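Side-chain contacts in hypothetical protein Atu0240 (Agrobacterium tumefaciens str. C58, PDB 2GAX), which is of unknown function but belongs to the DUF2000 family, grouped with the PTH2 clan that is named after the type 2 peptidyl-tRNA hydrolases: residues A[8-13]-A[24-29]; A[28-33]-A[114-119]; A[84-89]-A[103-108]. All coordinates share one frame; numbering follows the deposited sequence.

All three contacts belong to one mixed five-stranded sheet and the elements packed on it. Interactions 1 and 2 share helix 16-33, and their centres are about 9 Å apart; the helix meets strand 4-11 in the first and the neighbouring strand 112-120 in the second. Interaction 3 lies further out, its centre about 13 Å from that of interaction 1 and about 16 Å from that of interaction 2, at the end of the outer strand 83-86. Along the chain interaction 1 comes first, and interaction 3 falls within the span between residues 33 and 114 that separates the segments of interaction 2. One helix thus packs across central strands, while a loop packs against the sheet margin.

Interaction 1: A[8-13]-A[24-29]; sequences VILRDD and AFLMSG
Val8 and Leu26 meet through methyl groups, CG1 of the valine lying 4.1 Å from CD1 of the leucine. The chi1 of Val8, 174°, sets CG1 opposite the backbone N, and the two side chains meet at a slant. The same leucine methyl is approached by the end of Leu10, whose CD2 is 4.3 Å from Leu26 CD1. Val8 and Leu10, two residues apart on strand 4-11, therefore both use one methyl of helix 16-33. This helix links strands 4-11 and 58-63, which are parallel neighbours in the sheet, so the contact is the strand-to-helix packing of a beta-alpha-beta crossover.

No polar bond crosses between the segments; the side-chain bonds lie within one segment or go to other parts of the fold. At the end of the strand, Arg11 NE forms a salt bridge with the syn lone pair of Asp13 OD1 at 2.7 Å, and Arg11 NH1 has a second carboxylate partner in Glu87. On the helix, Ser28 OG donates to Phe25 O at 2.6 Å, in the carbonyl plane and on a lone pair.

With 132 Å² buried and all three touching residues in the interior, the cohesion is dispersive and hydrophobic rather than directional.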
# COMPACT_ATOMS: atom_id res chain seq x y z
N VAL A 8 -2.96 -1.47 3.84
CA VAL A 8 -1.56 -1.62 3.51
C VAL A 8 -1.08 -2.95 4.08
O VAL A 8 -1.30 -3.21 5.25
CB VAL A 8 -0.73 -0.49 4.16
CG1 VAL A 8 0.77 -0.71 3.94
CG2 VAL A 8 -1.16 0.88 3.66
N ILE A 9 -0.45 -3.79 3.26
CA ILE A 9 0.10 -5.08 3.72
C ILE A 9 1.61 -5.17 3.47
O ILE A 9 2.08 -5.11 2.33
CB ILE A 9 -0.59 -6.33 3.07
CG1 ILE A 9 -2.11 -6.21 3.03
CG2 ILE A 9 -0.22 -7.62 3.83
CD1 ILE A 9 -2.67 -5.67 1.70
N LEU A 10 2.36 -5.33 4.56
CA LEU A 10 3.81 -5.35 4.52
C LEU A 10 4.36 -6.75 4.76
O LEU A 10 3.72 -7.57 5.40
CB LEU A 10 4.36 -4.40 5.59
CG LEU A 10 3.87 -2.95 5.43
CD1 LEU A 10 4.22 -2.12 6.65
CD2 LEU A 10 4.42 -2.30 4.14
N ARG A 11 5.54 -7.03 4.22
CA ARG A 11 6.19 -8.31 4.51
C ARG A 11 6.75 -8.20 5.93
O ARG A 11 7.47 -7.25 6.24
CB ARG A 11 7.28 -8.63 3.49
CG ARG A 11 7.61 -10.13 3.43
CD ARG A 11 8.65 -10.43 2.38
NE ARG A 11 9.98 -9.94 2.74
CZ ARG A 11 11.00 -9.84 1.88
NH1 ARG A 11 10.84 -10.19 0.62
NH2 ARG A 11 12.17 -9.39 2.28
N ASP A 12 6.44 -9.16 6.81
CA ASP A 12 6.69 -8.96 8.25
C ASP A 12 8.17 -8.89 8.61
O ASP A 12 8.53 -8.28 9.61
CB ASP A 12 5.96 -9.97 9.13
CG ASP A 12 5.78 -9.47 10.58
OD1 ASP A 12 5.81 -8.23 10.82
OD2 ASP A 12 5.61 -10.34 11.47
N ASP A 13 9.03 -9.48 7.78
CA ASP A 13 10.46 -9.54 8.12
C ASP A 13 11.28 -8.28 7.81
O ASP A 13 12.48 -8.23 8.08
CB ASP A 13 11.10 -10.80 7.53
CG ASP A 13 11.13 -10.79 6.01
OD1 ASP A 13 10.46 -9.94 5.39
OD2 ASP A 13 11.82 -11.65 5.43
N ALA A 24 5.14 4.65 2.98
CA ALA A 24 5.12 6.00 2.44
C ALA A 24 4.92 5.95 0.92
O ALA A 24 4.03 6.63 0.38
CB ALA A 24 6.40 6.72 2.79
N PHE A 25 5.72 5.12 0.24
CA PHE A 25 5.60 4.99 -1.21
C PHE A 25 4.27 4.39 -1.65
O PHE A 25 3.62 4.91 -2.55
CB PHE A 25 6.76 4.19 -1.76
CG PHE A 25 8.00 5.01 -1.91
CD1 PHE A 25 8.19 5.80 -3.04
CD2 PHE A 25 8.97 5.02 -0.91
CE1 PHE A 25 9.35 6.58 -3.18
CE2 PHE A 25 10.13 5.79 -1.05
CZ PHE A 25 10.32 6.56 -2.18
N LEU A 26 3.85 3.32 -0.98
CA LEU A 26 2.55 2.73 -1.33
C LEU A 26 1.38 3.74 -1.24
O LEU A 26 0.50 3.77 -2.10
CB LEU A 26 2.26 1.52 -0.45
CG LEU A 26 3.19 0.30 -0.63
CD1 LEU A 26 2.92 -0.69 0.48
CD2 LEU A 26 3.02 -0.37 -2.01
N MSE A 27 1.38 4.54 -0.18
CA MSE A 27 0.32 5.51 0.07
C MSE A 27 0.33 6.62 -0.97
O MSE A 27 -0.73 7.14 -1.33
CB MSE A 27 0.45 6.10 1.48
CG MSE A 27 -0.23 5.23 2.54
SE MSE A 27 -2.19 5.07 2.17
CE MSE A 27 -2.63 6.83 2.07
N SER A 28 1.52 6.97 -1.47
CA SER A 28 1.62 8.00 -2.52
C SER A 28 0.83 7.54 -3.76
O SER A 28 0.16 8.36 -4.43
CB SER A 28 3.09 8.34 -2.83
OG SER A 28 3.75 7.34 -3.57
N GLY A 29 0.91 6.24 -4.04
CA GLY A 29 0.13 5.63 -5.15
C GLY A 29 -1.36 5.65 -4.88
O GLY A 29 -2.18 5.88 -5.80

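Interaction 2: A[28-33]-A[114-119]; sequences SGIVAQ and GMALRA
Ile30 overlaps Ala116, its CG1 standing 3.8 Å from the alanine CB and its CD1 3.9 Å from the same CB. The contact lays helix 16-33 on one face of the mixed sheet of a three-layer alpha/beta/alpha sandwich. The evidence for the layering is on strand 112-120 itself: Ala116 and Arg118 direct their CB atoms toward the helix, whereas Leu117 points away from it and touches Val124 and Ile127 of helix 121-127. The segment axes approach to 8.6 Å with a signed crossing angle of -26°, so helix and strand run nearly in the same direction.

Ile30 carries the apolar part. With chi1 at -64°, CG1 lies opposite the carbonyl carbon, and the branch continues until CD1 rests against the strand backbone, 3.8 Å from Leu117 CA and 4.0 Å from Arg118 N. The single methyl of Ala116 is consistent with so close an approach to the main chain.

Arg118 starts toward the helix but its end leads away, where NE is hydrogen-bonded to Gln56 OE1 and NH2 forms a salt bridge with a phosphate ion. That ion probably came from the crystallisation liquor, although it may mark an anion-binding spot.

Polar contact between the segments is indirect. Gln33, one turn beyond Ile30, extends its chain with chi1 and chi2 both at -178°, carrying the amide toward the strand. There its NE2 donates to Thr81 O, while OE1 faces a water. This water accepts the backbone N-H of Arg118, with Arg118 N 2.8 Å from the water oxygen, and can donate to Gln33 OE1, also at 2.8 Å, although it has more acceptors in reach than protons.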
# COMPACT_ATOMS: atom_id res chain seq x y z
N SER A 28 1.52 6.97 -1.47
CA SER A 28 1.62 8.00 -2.52
C SER A 28 0.83 7.54 -3.76
O SER A 28 0.16 8.36 -4.43
CB SER A 28 3.09 8.34 -2.83
OG SER A 28 3.75 7.34 -3.57
N GLY A 29 0.91 6.24 -4.04
CA GLY A 29 0.13 5.63 -5.15
C GLY A 29 -1.36 5.65 -4.88
O GLY A 29 -2.18 5.88 -5.80
N ILE A 30 -1.74 5.37 -3.64
CA ILE A 30 -3.15 5.39 -3.25
C ILE A 30 -3.77 6.78 -3.45
O ILE A 30 -4.86 6.91 -3.99
CB ILE A 30 -3.33 4.86 -1.80
CG1 ILE A 30 -2.92 3.39 -1.74
CG2 ILE A 30 -4.76 5.13 -1.22
CD1 ILE A 30 -3.87 2.40 -2.41
N VAL A 31 -3.04 7.82 -3.05
CA VAL A 31 -3.52 9.20 -3.24
C VAL A 31 -3.58 9.58 -4.72
O VAL A 31 -4.60 10.16 -5.18
CB VAL A 31 -2.71 10.20 -2.39
CG1 VAL A 31 -3.19 11.60 -2.62
CG2 VAL A 31 -2.85 9.84 -0.91
N ALA A 32 -2.54 9.21 -5.48
CA ALA A 32 -2.50 9.48 -6.92
C ALA A 32 -3.72 8.87 -7.61
O ALA A 32 -4.33 9.51 -8.46
CB ALA A 32 -1.21 8.91 -7.54
N GLN A 33 -4.08 7.65 -7.21
CA GLN A 33 -5.22 6.90 -7.76
C GLN A 33 -6.59 7.50 -7.38
O GLN A 33 -7.53 7.45 -8.18
CB GLN A 33 -5.14 5.45 -7.26
CG GLN A 33 -6.23 4.51 -7.78
CD GLN A 33 -6.10 3.13 -7.18
OE1 GLN A 33 -5.70 2.97 -6.03
NE2 GLN A 33 -6.41 2.11 -7.98
N GLY A 114 5.55 -5.09 -0.06
CA GLY A 114 4.39 -4.34 0.38
C GLY A 114 3.39 -4.14 -0.73
O GLY A 114 3.76 -4.12 -1.90
N MSE A 115 2.13 -4.00 -0.35
CA MSE A 115 1.04 -3.67 -1.27
C MSE A 115 0.02 -2.84 -0.53
O MSE A 115 -0.19 -3.01 0.68
CB MSE A 115 0.37 -4.94 -1.80
CG MSE A 115 -0.68 -4.69 -2.88
SE MSE A 115 -1.55 -6.38 -3.45
CE MSE A 115 -3.20 -6.27 -2.40
N ALA A 116 -0.62 -1.92 -1.24
CA ALA A 116 -1.75 -1.19 -0.69
C ALA A 116 -2.84 -1.19 -1.70
O ALA A 116 -2.58 -1.15 -2.91
CB ALA A 116 -1.40 0.25 -0.34
N LEU A 117 -4.06 -1.16 -1.21
CA LEU A 117 -5.23 -1.09 -2.07
C LEU A 117 -6.34 -0.29 -1.41
O LEU A 117 -6.38 -0.15 -0.18
CB LEU A 117 -5.70 -2.50 -2.42
CG LEU A 117 -6.42 -3.37 -1.38
CD1 LEU A 117 -7.22 -4.49 -2.08
CD2 LEU A 117 -5.46 -3.95 -0.33
N ARG A 118 -7.21 0.25 -2.25
CA ARG A 118 -8.46 0.86 -1.84
C ARG A 118 -9.54 0.26 -2.74
O ARG A 118 -9.50 0.43 -3.97
CB ARG A 118 -8.43 2.37 -2.03
CG ARG A 118 -9.77 3.07 -1.78
CD ARG A 118 -9.64 4.57 -1.99
NE ARG A 118 -10.82 5.28 -1.50
CZ ARG A 118 -11.94 5.45 -2.21
NH1 ARG A 118 -12.04 4.99 -3.45
NH2 ARG A 118 -12.96 6.11 -1.67
N ALA A 119 -10.49 -0.45 -2.14
CA ALA A 119 -11.57 -1.09 -2.89
C ALA A 119 -12.79 -1.32 -2.01
O ALA A 119 -12.71 -1.20 -0.78
CB ALA A 119 -11.09 -2.40 -3.47
O HOH W 1 -6.12 0.47 -4.86

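Interaction 3: A[84-89]-A[103-108]; sequences LYIEEM and SHFSPD
Glu88 lays its carboxylate against the ring of Phe105. OE1 lies over one face, and the nearest approach is from OE2 to Phe105 CZ, at 3.5 Å. The carboxylate plane is inclined 32° to the ring, and its carbon takes part as well, Glu88 CD being 3.7 Å from Phe105 CZ. Ile86 reaches another part of the same ring: its CD1 is 3.8 Å from Phe105 CD2, in an oblique approach.

Torsions explain how both groups arrive. The chain of Glu88 bends at chi2 (76°), folding the carboxylate back over the phenylalanine instead of running straight out. Ile86, with chi1 at 64°, holds CG1 between its backbone N and carbonyl carbon, which carries CD1 toward the ring.

Further out, the turn and the loop set the backbone around these residues. Strand 83-86 ends at Ile86 and passes into a 3-10 turn, closed by Met89 N donating to Ile86 O at 3.1 Å. On the loop between helix 95-102 and strand 112-120, Ser106 OG donates to Asp108 OD1, met from above the carboxylate plane, and Pro107 O accepts from Arg69 NH1. Ala110 touches both Ile86 and Phe105, and Lys111 touches Glu88.

No hydrogen bond joins the two segments. Within them the ring is met by the Ile86 branch and by the CG and carboxylate of Glu88, all in van der Waals contact. Because the face of a phenyl ring is electron-rich, it would probably offer little compensation for a negative charge on Glu88; any balance would more likely come from nearby groups such as Lys111.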
# COMPACT_ATOMS: atom_id res chain seq x y z
N LEU A 84 2.31 -1.29 -5.37
CA LEU A 84 3.14 -2.48 -5.14
C LEU A 84 4.61 -2.10 -5.06
O LEU A 84 5.08 -1.22 -5.79
CB LEU A 84 2.93 -3.52 -6.24
CG LEU A 84 3.21 -4.98 -5.84
CD1 LEU A 84 2.15 -5.55 -4.93
CD2 LEU A 84 3.40 -5.86 -7.07
N TYR A 85 5.32 -2.79 -4.17
CA TYR A 85 6.73 -2.52 -3.88
C TYR A 85 7.40 -3.88 -3.74
O TYR A 85 6.96 -4.71 -2.94
CB TYR A 85 6.81 -1.73 -2.57
CG TYR A 85 8.08 -0.94 -2.31
CD1 TYR A 85 8.03 0.44 -2.10
CD2 TYR A 85 9.34 -1.57 -2.27
CE1 TYR A 85 9.20 1.19 -1.86
CE2 TYR A 85 10.49 -0.85 -2.01
CZ TYR A 85 10.42 0.52 -1.82
OH TYR A 85 11.58 1.22 -1.56
N ILE A 86 8.43 -4.13 -4.54
CA ILE A 86 9.18 -5.39 -4.51
C ILE A 86 10.55 -5.17 -3.86
O ILE A 86 11.04 -4.05 -3.81
CB ILE A 86 9.35 -6.06 -5.92
CG1 ILE A 86 10.19 -5.19 -6.88
CG2 ILE A 86 7.98 -6.37 -6.55
CD1 ILE A 86 10.70 -5.94 -8.11
N GLU A 87 11.15 -6.26 -3.38
CA GLU A 87 12.42 -6.21 -2.66
C GLU A 87 13.54 -5.50 -3.43
O GLU A 87 14.32 -4.73 -2.86
CB GLU A 87 12.86 -7.63 -2.30
CG GLU A 87 13.98 -7.70 -1.26
CD GLU A 87 14.33 -9.13 -0.88
OE1 GLU A 87 13.42 -9.89 -0.51
OE2 GLU A 87 15.53 -9.50 -0.99
N GLU A 88 13.61 -5.77 -4.74
CA GLU A 88 14.68 -5.25 -5.57
C GLU A 88 14.65 -3.74 -5.66
O GLU A 88 15.67 -3.13 -5.96
CB GLU A 88 14.64 -5.86 -6.97
CG GLU A 88 15.15 -7.28 -7.08
CD GLU A 88 14.18 -8.34 -6.56
OE1 GLU A 88 13.02 -8.02 -6.20
OE2 GLU A 88 14.59 -9.51 -6.53
N MSE A 89 13.50 -3.12 -5.39
CA MSE A 89 13.38 -1.66 -5.43
C MSE A 89 14.14 -0.94 -4.30
O MSE A 89 14.27 0.28 -4.33
CB MSE A 89 11.91 -1.23 -5.47
CG MSE A 89 11.27 -1.56 -6.80
SE MSE A 89 9.32 -1.47 -6.75
CE MSE A 89 9.08 0.32 -5.98
N SER A 103 9.60 -4.39 -13.78
CA SER A 103 9.13 -5.05 -15.02
C SER A 103 9.81 -6.40 -15.27
O SER A 103 9.43 -7.13 -16.20
CB SER A 103 9.30 -4.11 -16.23
OG SER A 103 10.67 -4.03 -16.65
N HIS A 104 10.83 -6.73 -14.46
CA HIS A 104 11.58 -7.98 -14.60
C HIS A 104 10.92 -9.16 -13.90
O HIS A 104 11.38 -10.30 -14.02
CB HIS A 104 13.03 -7.83 -14.11
CG HIS A 104 13.85 -6.89 -14.94
ND1 HIS A 104 15.10 -6.45 -14.56
CD2 HIS A 104 13.59 -6.28 -16.12
CE1 HIS A 104 15.58 -5.63 -15.48
NE2 HIS A 104 14.68 -5.52 -16.44
N PHE A 105 9.84 -8.87 -13.16
CA PHE A 105 9.12 -9.89 -12.40
C PHE A 105 7.63 -9.92 -12.69
O PHE A 105 7.05 -8.93 -13.16
CB PHE A 105 9.37 -9.72 -10.89
CG PHE A 105 10.82 -9.76 -10.51
CD1 PHE A 105 11.42 -10.95 -10.13
CD2 PHE A 105 11.60 -8.61 -10.59
CE1 PHE A 105 12.79 -10.99 -9.79
CE2 PHE A 105 12.98 -8.64 -10.27
CZ PHE A 105 13.56 -9.83 -9.89
N SER A 106 7.03 -11.07 -12.39
CA SER A 106 5.61 -11.32 -12.57
C SER A 106 5.09 -11.77 -11.19
O SER A 106 5.89 -12.04 -10.31
CB SER A 106 5.41 -12.41 -13.62
OG SER A 106 6.00 -13.62 -13.16
N PRO A 107 3.75 -11.81 -10.98
CA PRO A 107 3.23 -12.20 -9.66
C PRO A 107 3.71 -13.56 -9.14
O PRO A 107 3.84 -13.73 -7.92
CB PRO A 107 1.71 -12.20 -9.86
CG PRO A 107 1.50 -11.24 -10.97
CD PRO A 107 2.66 -11.44 -11.90
N ASP A 108 3.96 -14.51 -10.03
CA ASP A 108 4.48 -15.81 -9.58
C ASP A 108 5.98 -15.79 -9.17
O ASP A 108 6.44 -16.71 -8.50
CB ASP A 108 4.16 -16.94 -10.57
CG ASP A 108 4.87 -16.78 -11.91
OD1 ASP A 108 4.76 -15.71 -12.54
OD2 ASP A 108 5.51 -17.76 -12.36